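Side-chain contacts in alpha,alpha-trehalose-phosphate synthase (UDP-forming) (PDB 5UOF), which is a glycosyltransferase family 20 enzyme of the GT-B fold class, built from two sheet-centred domains: residues A[165-170]-A[181-186]; A[205-210]-A[219-224]. One frame throughout, in Å; residues are numbered along the deposited sequence.

Contact 1. Residues A[165-170]-A[181-186]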
ATOM      1  N   ILE A 165       9.541  -3.336 -12.552  1.00 13.96           N
ATOM      2  CA  ILE A 165       8.500  -2.597 -11.838  1.00 11.59           C
ATOM      3  C   ILE A 165       8.922  -2.477 -10.375  1.00 11.44           C
ATOM      4  O   ILE A 165       9.940  -3.066  -9.983  1.00 10.36           O
ATOM      5  CB  ILE A 165       7.138  -3.296 -12.004  1.00 10.71           C
ATOM      6  CG1 ILE A 165       7.159  -4.688 -11.371  1.00 13.16           C
ATOM      7  CG2 ILE A 165       6.783  -3.400 -13.487  1.00 12.49           C
ATOM      8  CD1 ILE A 165       5.776  -5.292 -11.262  1.00 17.88           C
ATOM      9  N   PRO A 166       8.218  -1.705  -9.543  1.00 11.44           N
ATOM     10  CA  PRO A 166       8.602  -1.606  -8.127  1.00  9.67           C
ATOM     11  C   PRO A 166       8.494  -2.945  -7.418  1.00 11.77           C
ATOM     12  O   PRO A 166       7.789  -3.852  -7.858  1.00 12.62           O
ATOM     13  CB  PRO A 166       7.586  -0.605  -7.551  1.00  9.66           C
ATOM     14  CG  PRO A 166       7.072   0.168  -8.766  1.00 10.36           C
ATOM     15  CD  PRO A 166       7.020  -0.904  -9.838  1.00 10.46           C
ATOM     16  N   PHE A 167       9.227  -3.075  -6.313  1.00 11.69           N
ATOM     17  CA  PHE A 167       8.970  -4.188  -5.402  1.00 14.06           C
ATOM     18  C   PHE A 167       8.396  -3.620  -4.116  1.00 10.91           C
ATOM     19  O   PHE A 167       9.064  -2.816  -3.447  1.00 12.14           O
ATOM     20  CB  PHE A 167      10.221  -5.016  -5.111  1.00  9.53           C
ATOM     21  CG  PHE A 167       9.908  -6.330  -4.470  1.00 13.34           C
ATOM     22  CD1 PHE A 167       9.484  -7.392  -5.245  1.00 11.01           C
ATOM     23  CD2 PHE A 167       9.989  -6.493  -3.091  1.00 13.90           C
ATOM     24  CE1 PHE A 167       9.156  -8.616  -4.656  1.00 13.02           C
ATOM     25  CE2 PHE A 167       9.674  -7.718  -2.501  1.00 11.82           C
ATOM     26  CZ  PHE A 167       9.267  -8.778  -3.289  1.00 14.48           C
ATOM     27  N   PRO A 168       7.167  -3.985  -3.757  1.00 10.13           N
ATOM     28  CA  PRO A 168       6.509  -3.350  -2.616  1.00 11.64           C
ATOM     29  C   PRO A 168       7.074  -3.809  -1.280  1.00 13.14           C
ATOM     30  O   PRO A 168       7.612  -4.910  -1.141  1.00 13.02           O
ATOM     31  CB  PRO A 168       5.048  -3.779  -2.775  1.00 10.99           C
ATOM     32  CG  PRO A 168       5.142  -5.140  -3.422  1.00 10.81           C
ATOM     33  CD  PRO A 168       6.356  -5.075  -4.335  1.00 13.12           C
ATOM     34  N   SER A 169       6.937  -2.927  -0.282  1.00 12.37           N
ATOM     35  CA  SER A 169       7.315  -3.262   1.085  1.00 13.57           C
ATOM     36  C   SER A 169       6.479  -4.444   1.598  1.00 12.21           C
ATOM     37  O   SER A 169       5.411  -4.740   1.059  1.00 11.99           O
ATOM     38  CB  SER A 169       7.134  -2.040   1.981  1.00 13.94           C
ATOM     39  OG  SER A 169       5.798  -1.589   1.924  1.00 15.89           O
ATOM     40  N   PRO A 170       6.962  -5.151   2.630  1.00 10.72           N
ATOM     41  CA  PRO A 170       6.303  -6.422   3.007  1.00 12.64           C
ATOM     42  C   PRO A 170       4.831  -6.275   3.354  1.00 16.18           C
ATOM     43  O   PRO A 170       4.026  -7.139   2.986  1.00 14.18           O
ATOM     44  CB  PRO A 170       7.127  -6.898   4.213  1.00 15.41           C
ATOM     45  CG  PRO A 170       8.472  -6.263   4.032  1.00 16.15           C
ATOM     46  CD  PRO A 170       8.222  -4.941   3.369  1.00 12.94           C
ATOM     47  N   GLU A 181       5.595 -17.856  -1.351  1.00 17.21           N
ATOM     48  CA  GLU A 181       6.105 -18.689  -2.438  1.00 17.45           C
ATOM     49  C   GLU A 181       6.795 -17.848  -3.508  1.00 20.70           C
ATOM     50  O   GLU A 181       7.796 -18.283  -4.096  1.00 20.02           O
ATOM     51  CB  GLU A 181       4.964 -19.504  -3.039  1.00 20.67           C
ATOM     52  CG  GLU A 181       5.418 -20.545  -4.052  1.00 25.28           C
ATOM     53  CD  GLU A 181       4.320 -21.523  -4.415  1.00 28.42           C
ATOM     54  OE1 GLU A 181       4.593 -22.744  -4.441  1.00 33.36           O
ATOM     55  OE2 GLU A 181       3.190 -21.073  -4.677  1.00 20.37           O
ATOM     56  N   LEU A 182       6.268 -16.650  -3.788  1.00 15.49           N
ATOM     57  CA  LEU A 182       6.926 -15.774  -4.754  1.00 15.20           C
ATOM     58  C   LEU A 182       8.327 -15.411  -4.292  1.00 17.56           C
ATOM     59  O   LEU A 182       9.269 -15.384  -5.096  1.00 14.66           O
ATOM     60  CB  LEU A 182       6.106 -14.511  -4.983  1.00 19.00           C
ATOM     61  CG  LEU A 182       4.750 -14.730  -5.654  1.00 26.20           C
ATOM     62  CD1 LEU A 182       4.025 -13.429  -5.767  1.00 26.01           C
ATOM     63  CD2 LEU A 182       4.919 -15.357  -7.025  1.00 20.34           C
ATOM     64  N   VAL A 183       8.484 -15.114  -2.999  1.00 16.47           N
ATOM     65  CA  VAL A 183       9.805 -14.753  -2.500  1.00 18.56           C
ATOM     66  C   VAL A 183      10.739 -15.961  -2.543  1.00 16.18           C
ATOM     67  O   VAL A 183      11.926 -15.828  -2.872  1.00 15.61           O
ATOM     68  CB  VAL A 183       9.689 -14.136  -1.094  1.00 15.31           C
ATOM     69  CG1 VAL A 183      11.047 -14.060  -0.433  1.00 16.06           C
ATOM     70  CG2 VAL A 183       9.054 -12.735  -1.181  1.00 14.07           C
ATOM     71  N   LYS A 184      10.218 -17.162  -2.260  1.00 16.80           N
ATOM     72  CA  LYS A 184      11.014 -18.370  -2.478  1.00 17.03           C
ATOM     73  C   LYS A 184      11.486 -18.473  -3.928  1.00 20.27           C
ATOM     74  O   LYS A 184      12.653 -18.792  -4.187  1.00 20.10           O
ATOM     75  CB  LYS A 184      10.218 -19.618  -2.090  1.00 18.76           C
ATOM     76  CG  LYS A 184      11.009 -20.918  -2.290  1.00 19.53           C
ATOM     77  CD  LYS A 184      10.181 -22.159  -1.927  1.00 26.14           C
ATOM     78  CE  LYS A 184       9.000 -22.319  -2.866  1.00 31.74           C
ATOM     79  NZ  LYS A 184       8.232 -23.571  -2.613  1.00 38.65           N
ATOM     80  N   PHE A 185      10.592 -18.211  -4.888  1.00 19.38           N
ATOM     81  CA  PHE A 185      10.988 -18.212  -6.297  1.00 16.93           C
ATOM     82  C   PHE A 185      12.117 -17.225  -6.556  1.00 17.15           C
ATOM     83  O   PHE A 185      13.071 -17.526  -7.292  1.00 19.11           O
ATOM     84  CB  PHE A 185       9.798 -17.857  -7.183  1.00 19.71           C
ATOM     85  CG  PHE A 185       8.694 -18.874  -7.167  1.00 20.80           C
ATOM     86  CD1 PHE A 185       8.933 -20.190  -6.801  1.00 24.65           C
ATOM     87  CD2 PHE A 185       7.415 -18.509  -7.555  1.00 20.46           C
ATOM     88  CE1 PHE A 185       7.908 -21.122  -6.803  1.00 27.29           C
ATOM     89  CE2 PHE A 185       6.384 -19.434  -7.555  1.00 17.91           C
ATOM     90  CZ  PHE A 185       6.631 -20.740  -7.181  1.00 20.31           C
ATOM     91  N   MET A 186      12.025 -16.040  -5.959  1.00 16.37           N
ATOM     92  CA  MET A 186      13.036 -15.018  -6.173  1.00 14.46           C
ATOM     93  C   MET A 186      14.374 -15.439  -5.604  1.00 15.22           C
ATOM     94  O   MET A 186      15.419 -15.034  -6.124  1.00 18.87           O
ATOM     95  CB  MET A 186      12.564 -13.704  -5.558  1.00 14.08           C
ATOM     96  CG  MET A 186      11.351 -13.184  -6.296  1.00 14.14           C
ATOM     97  SD  MET A 186      10.640 -11.681  -5.642  1.00 18.49           S
ATOM     98  CE  MET A 186      11.946 -10.493  -6.014  1.00 19.58           C
TER
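F167 and M186 meet through sulfur and ring. The M186 SD atom lies 3.5 Å from F167 CE1, and 4.6 Å from the centroid of the F167 ring. The line to the centroid is tilted 58° from the ring normal. This is an oblique Met-aromatic contact. A chi1 of -166° turns F167 CG away from the backbone N and sends the ring toward helix 179-186. M186 comes from the opposite direction. A bend at chi3 (68°) folds its methyl back, so CE also reaches the ring, 3.6 Å from F167 CE1.

The apolar packing adds a looser touch. V183 CG2 stands at the ring edge, near its plane, 4.5 Å from F167 CZ. P168 CD lies over one face of the same ring. All three touching residues are buried, and together the two segments bury 100 Å².

The contact joins the loop after strand 159-162 to the last turns of helix 179-186. Helix 197-209 touches both segments: D199 accepts a hydrogen bond from F167 N, V183 packs on Y206 and I207, and M186 packs on F203. F98 of helix 89-98 meets the F167 ring at a steep angle.

Contact 2. Residues A[205-210]-A[219-224]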
ATOM      1  N   ASP A 205      13.899  -6.485   3.530  1.00 14.77           N
ATOM      2  CA  ASP A 205      13.037  -6.403   4.706  1.00 14.20           C
ATOM      3  C   ASP A 205      12.164  -7.641   4.839  1.00 14.19           C
ATOM      4  O   ASP A 205      11.995  -8.171   5.940  1.00 16.03           O
ATOM      5  CB  ASP A 205      12.148  -5.161   4.635  1.00 14.61           C
ATOM      6  CG  ASP A 205      12.880  -3.884   5.022  1.00 19.88           C
ATOM      7  OD1 ASP A 205      14.020  -3.960   5.523  1.00 17.63           O
ATOM      8  OD2 ASP A 205      12.294  -2.797   4.824  1.00 17.63           O
ATOM      9  N   TYR A 206      11.575  -8.095   3.733  1.00 14.36           N
ATOM     10  CA  TYR A 206      10.746  -9.295   3.789  1.00 13.53           C
ATOM     11  C   TYR A 206      11.552 -10.476   4.307  1.00 15.27           C
ATOM     12  O   TYR A 206      11.120 -11.187   5.223  1.00 15.87           O
ATOM     13  CB  TYR A 206      10.160  -9.607   2.405  1.00 13.55           C
ATOM     14  CG  TYR A 206       9.136 -10.737   2.414  1.00 13.53           C
ATOM     15  CD1 TYR A 206       9.534 -12.072   2.399  1.00 16.60           C
ATOM     16  CD2 TYR A 206       7.770 -10.466   2.415  1.00 13.38           C
ATOM     17  CE1 TYR A 206       8.599 -13.095   2.402  1.00 18.85           C
ATOM     18  CE2 TYR A 206       6.832 -11.490   2.425  1.00 13.81           C
ATOM     19  CZ  TYR A 206       7.256 -12.800   2.418  1.00 14.38           C
ATOM     20  OH  TYR A 206       6.334 -13.822   2.428  1.00 14.89           O
ATOM     21  N   ILE A 207      12.742 -10.686   3.736  1.00 14.60           N
ATOM     22  CA  ILE A 207      13.569 -11.841   4.096  1.00 15.03           C
ATOM     23  C   ILE A 207      13.980 -11.770   5.563  1.00 20.13           C
ATOM     24  O   ILE A 207      13.850 -12.745   6.313  1.00 19.09           O
ATOM     25  CB  ILE A 207      14.805 -11.909   3.178  1.00 17.67           C
ATOM     26  CG1 ILE A 207      14.396 -12.125   1.718  1.00 22.15           C
ATOM     27  CG2 ILE A 207      15.781 -12.978   3.669  1.00 21.89           C
ATOM     28  CD1 ILE A 207      13.922 -13.503   1.431  1.00 28.27           C
ATOM     29  N   GLU A 208      14.490 -10.610   5.991  1.00 15.41           N
ATOM     30  CA  GLU A 208      15.062 -10.496   7.333  1.00 16.61           C
ATOM     31  C   GLU A 208      13.980 -10.471   8.405  1.00 20.54           C
ATOM     32  O   GLU A 208      14.035 -11.234   9.378  1.00 22.22           O
ATOM     33  CB  GLU A 208      15.929  -9.237   7.423  1.00 20.15           C
ATOM     34  CG  GLU A 208      17.217  -9.353   6.635  1.00 23.75           C
ATOM     35  CD  GLU A 208      18.054  -8.091   6.698  1.00 32.81           C
ATOM     36  OE1 GLU A 208      17.475  -6.983   6.711  1.00 30.29           O
ATOM     37  OE2 GLU A 208      19.293  -8.211   6.740  1.00 39.46           O
ATOM     38  N   ARG A 209      12.985  -9.602   8.245  1.00 20.06           N
ATOM     39  CA  ARG A 209      12.024  -9.391   9.318  1.00 20.98           C
ATOM     40  C   ARG A 209      11.041 -10.538   9.457  1.00 22.37           C
ATOM     41  O   ARG A 209      10.452 -10.706  10.528  1.00 20.93           O
ATOM     42  CB  ARG A 209      11.289  -8.073   9.094  1.00 17.69           C
ATOM     43  CG  ARG A 209      12.252  -6.908   9.175  1.00 16.30           C
ATOM     44  CD  ARG A 209      11.601  -5.597   8.872  1.00 17.68           C
ATOM     45  NE  ARG A 209      12.474  -4.501   9.276  1.00 18.63           N
ATOM     46  CZ  ARG A 209      12.127  -3.224   9.199  1.00 15.79           C
ATOM     47  NH1 ARG A 209      10.929  -2.908   8.738  1.00 14.84           N
ATOM     48  NH2 ARG A 209      12.968  -2.277   9.603  1.00 21.72           N
ATOM     49  N   ARG A 210      10.852 -11.339   8.417  1.00 16.55           N
ATOM     50  CA  ARG A 210       9.992 -12.505   8.529  1.00 18.45           C
ATOM     51  C   ARG A 210      10.764 -13.777   8.853  1.00 26.97           C
ATOM     52  O   ARG A 210      10.178 -14.866   8.831  1.00 27.34           O
ATOM     53  CB  ARG A 210       9.178 -12.670   7.250  1.00 17.81           C
ATOM     54  CG  ARG A 210       8.260 -11.511   7.013  1.00 22.25           C
ATOM     55  CD  ARG A 210       7.512 -11.677   5.741  1.00 20.09           C
ATOM     56  NE  ARG A 210       6.701 -12.887   5.751  1.00 29.25           N
ATOM     57  CZ  ARG A 210       5.485 -12.967   6.280  1.00 36.00           C
ATOM     58  NH1 ARG A 210       4.943 -11.899   6.856  1.00 35.50           N
ATOM     59  NH2 ARG A 210       4.817 -14.118   6.239  1.00 31.83           N
ATOM     60  N   GLY A 219      26.964  -8.559   2.291  1.00 49.53           N
ATOM     61  CA  GLY A 219      25.697  -8.079   1.785  1.00 46.98           C
ATOM     62  C   GLY A 219      24.852  -9.121   1.087  1.00 41.06           C
ATOM     63  O   GLY A 219      23.697  -8.831   0.747  1.00 38.60           O
ATOM     64  N   MET A 220      25.391 -10.315   0.853  1.00 39.31           N
ATOM     65  CA  MET A 220      24.614 -11.390   0.257  1.00 33.45           C
ATOM     66  C   MET A 220      23.477 -11.798   1.184  1.00 33.79           C
ATOM     67  O   MET A 220      23.567 -11.673   2.409  1.00 37.30           O
ATOM     68  CB  MET A 220      25.511 -12.597  -0.014  1.00 34.59           C
ATOM     69  CG  MET A 220      26.716 -12.285  -0.866  1.00 33.07           C
ATOM     70  SD  MET A 220      26.253 -11.954  -2.567  1.00 36.43           S
ATOM     71  CE  MET A 220      25.977 -13.608  -3.175  1.00 40.07           C
ATOM     72  N   LEU A 221      22.397 -12.297   0.593  1.00 25.00           N
ATOM     73  CA  LEU A 221      21.276 -12.832   1.353  1.00 22.62           C
ATOM     74  C   LEU A 221      21.359 -14.350   1.367  1.00 25.10           C
ATOM     75  O   LEU A 221      21.549 -14.978   0.318  1.00 26.64           O
ATOM     76  CB  LEU A 221      19.938 -12.381   0.765  1.00 24.35           C
ATOM     77  CG  LEU A 221      19.212 -11.289   1.549  1.00 33.07           C
ATOM     78  CD1 LEU A 221      20.173 -10.171   1.920  1.00 34.67           C
ATOM     79  CD2 LEU A 221      18.036 -10.742   0.752  1.00 26.09           C
ATOM     80  N   HIS A 222      21.226 -14.936   2.551  1.00 22.14           N
ATOM     81  CA  HIS A 222      21.207 -16.385   2.714  1.00 25.92           C
ATOM     82  C   HIS A 222      19.784 -16.791   3.067  1.00 25.87           C
ATOM     83  O   HIS A 222      19.315 -16.512   4.175  1.00 23.92           O
ATOM     84  CB  HIS A 222      22.196 -16.821   3.787  1.00 32.75           C
ATOM     85  CG  HIS A 222      23.607 -16.432   3.485  1.00 37.04           C
ATOM     86  ND1 HIS A 222      24.562 -17.344   3.089  1.00 40.85           N
ATOM     87  CD2 HIS A 222      24.219 -15.225   3.494  1.00 38.71           C
ATOM     88  CE1 HIS A 222      25.705 -16.717   2.878  1.00 40.98           C
ATOM     89  NE2 HIS A 222      25.525 -15.429   3.117  1.00 40.32           N
ATOM     90  N   ALA A 223      19.102 -17.439   2.128  1.00 20.35           N
ATOM     91  CA  ALA A 223      17.689 -17.738   2.303  1.00 22.96           C
ATOM     92  C   ALA A 223      17.303 -18.889   1.391  1.00 24.24           C
ATOM     93  O   ALA A 223      17.821 -19.015   0.275  1.00 22.59           O
ATOM     94  CB  ALA A 223      16.812 -16.509   2.013  1.00 22.75           C
ATOM     95  N   HIS A 224      16.367 -19.710   1.876  1.00 23.42           N
ATOM     96  CA  HIS A 224      15.860 -20.866   1.139  1.00 25.84           C
ATOM     97  C   HIS A 224      17.005 -21.740   0.630  1.00 28.98           C
ATOM     98  O   HIS A 224      16.993 -22.224  -0.505  1.00 29.83           O
ATOM     99  CB  HIS A 224      14.950 -20.428  -0.009  1.00 24.67           C
ATOM    100  CG  HIS A 224      13.645 -19.848   0.443  1.00 23.14           C
ATOM    101  ND1 HIS A 224      12.611 -20.625   0.925  1.00 28.11           N
ATOM    102  CD2 HIS A 224      13.207 -18.567   0.491  1.00 23.76           C
ATOM    103  CE1 HIS A 224      11.593 -19.847   1.245  1.00 26.15           C
ATOM    104  NE2 HIS A 224      11.927 -18.595   0.992  1.00 24.62           N
TER
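I207 reaches from helix 197-209 to strand 221-223 with two branches, one for L221 and one for A223. Together the segments bury 160 Å², and all three touching residues are buried. D205 and R209, on another side of the helix, form salt bridges with R209 and D205 of the second subunit.

Along the second segment, G219 leads in with a positive phi of 90°, a backbone conformation that glycine takes easily. L221 is the first residue to touch the helix. Its CD2 methyl lies 4.0 Å from I207 CG1, and the two side chains cross at a slant. The side chain also packs on A215 and V230, between the helix and the neighbouring strands.

H222 turns to the other face of the strand, in the usual alternation. The strand is held on both edges: the L221 backbone pairs with V228 of strand 226-232, and that of H222 with T214 of strand 213-215.

A223 faces the helix again. Its CB is 4.0 Å from I207 CG2. The CA atoms of I207 and A223 are 7.4 Å apart, the nearest pair across the two segments, consistent with the small A223 side chain. I207 CG2 is anti to the backbone N, and CG1 lies beside that N (chi1 -63°). This splits the branches between the two strand residues. H224 then leaves the strand with a left-handed backbone conformation.

The chemistry across the contact is apolar: methyl and methylene groups of I207, L221 and A223 at van der Waals distance. Such packing sets no direction through hydrogen bonds. It depends on the fit of the side chains and on their burial away from water.

How the contacts relate
Contact 1 comes first in the sequence, and contact 2 follows it. Their centres are 12 Å apart. Both lie in the domain built on the ten-stranded mixed sheet. Helix 197-209 links them: it borders contact 1 and supplies one segment of contact 2. V183 of contact 1 touches I207 of contact 2, with V183 CG1 3.5 Å from I207 CD1. P170 CG also lies 3.6 Å from Y206 N. The loop 165-170, helix 179-186, helix 197-209 and strand 221-223 form one connected run of packing. This part of the domain adjoins the second subunit, which D205 and R209 of contact 2 bind through salt bridges. S169 in segment 165-170 makes a weak hydrogen bond to it.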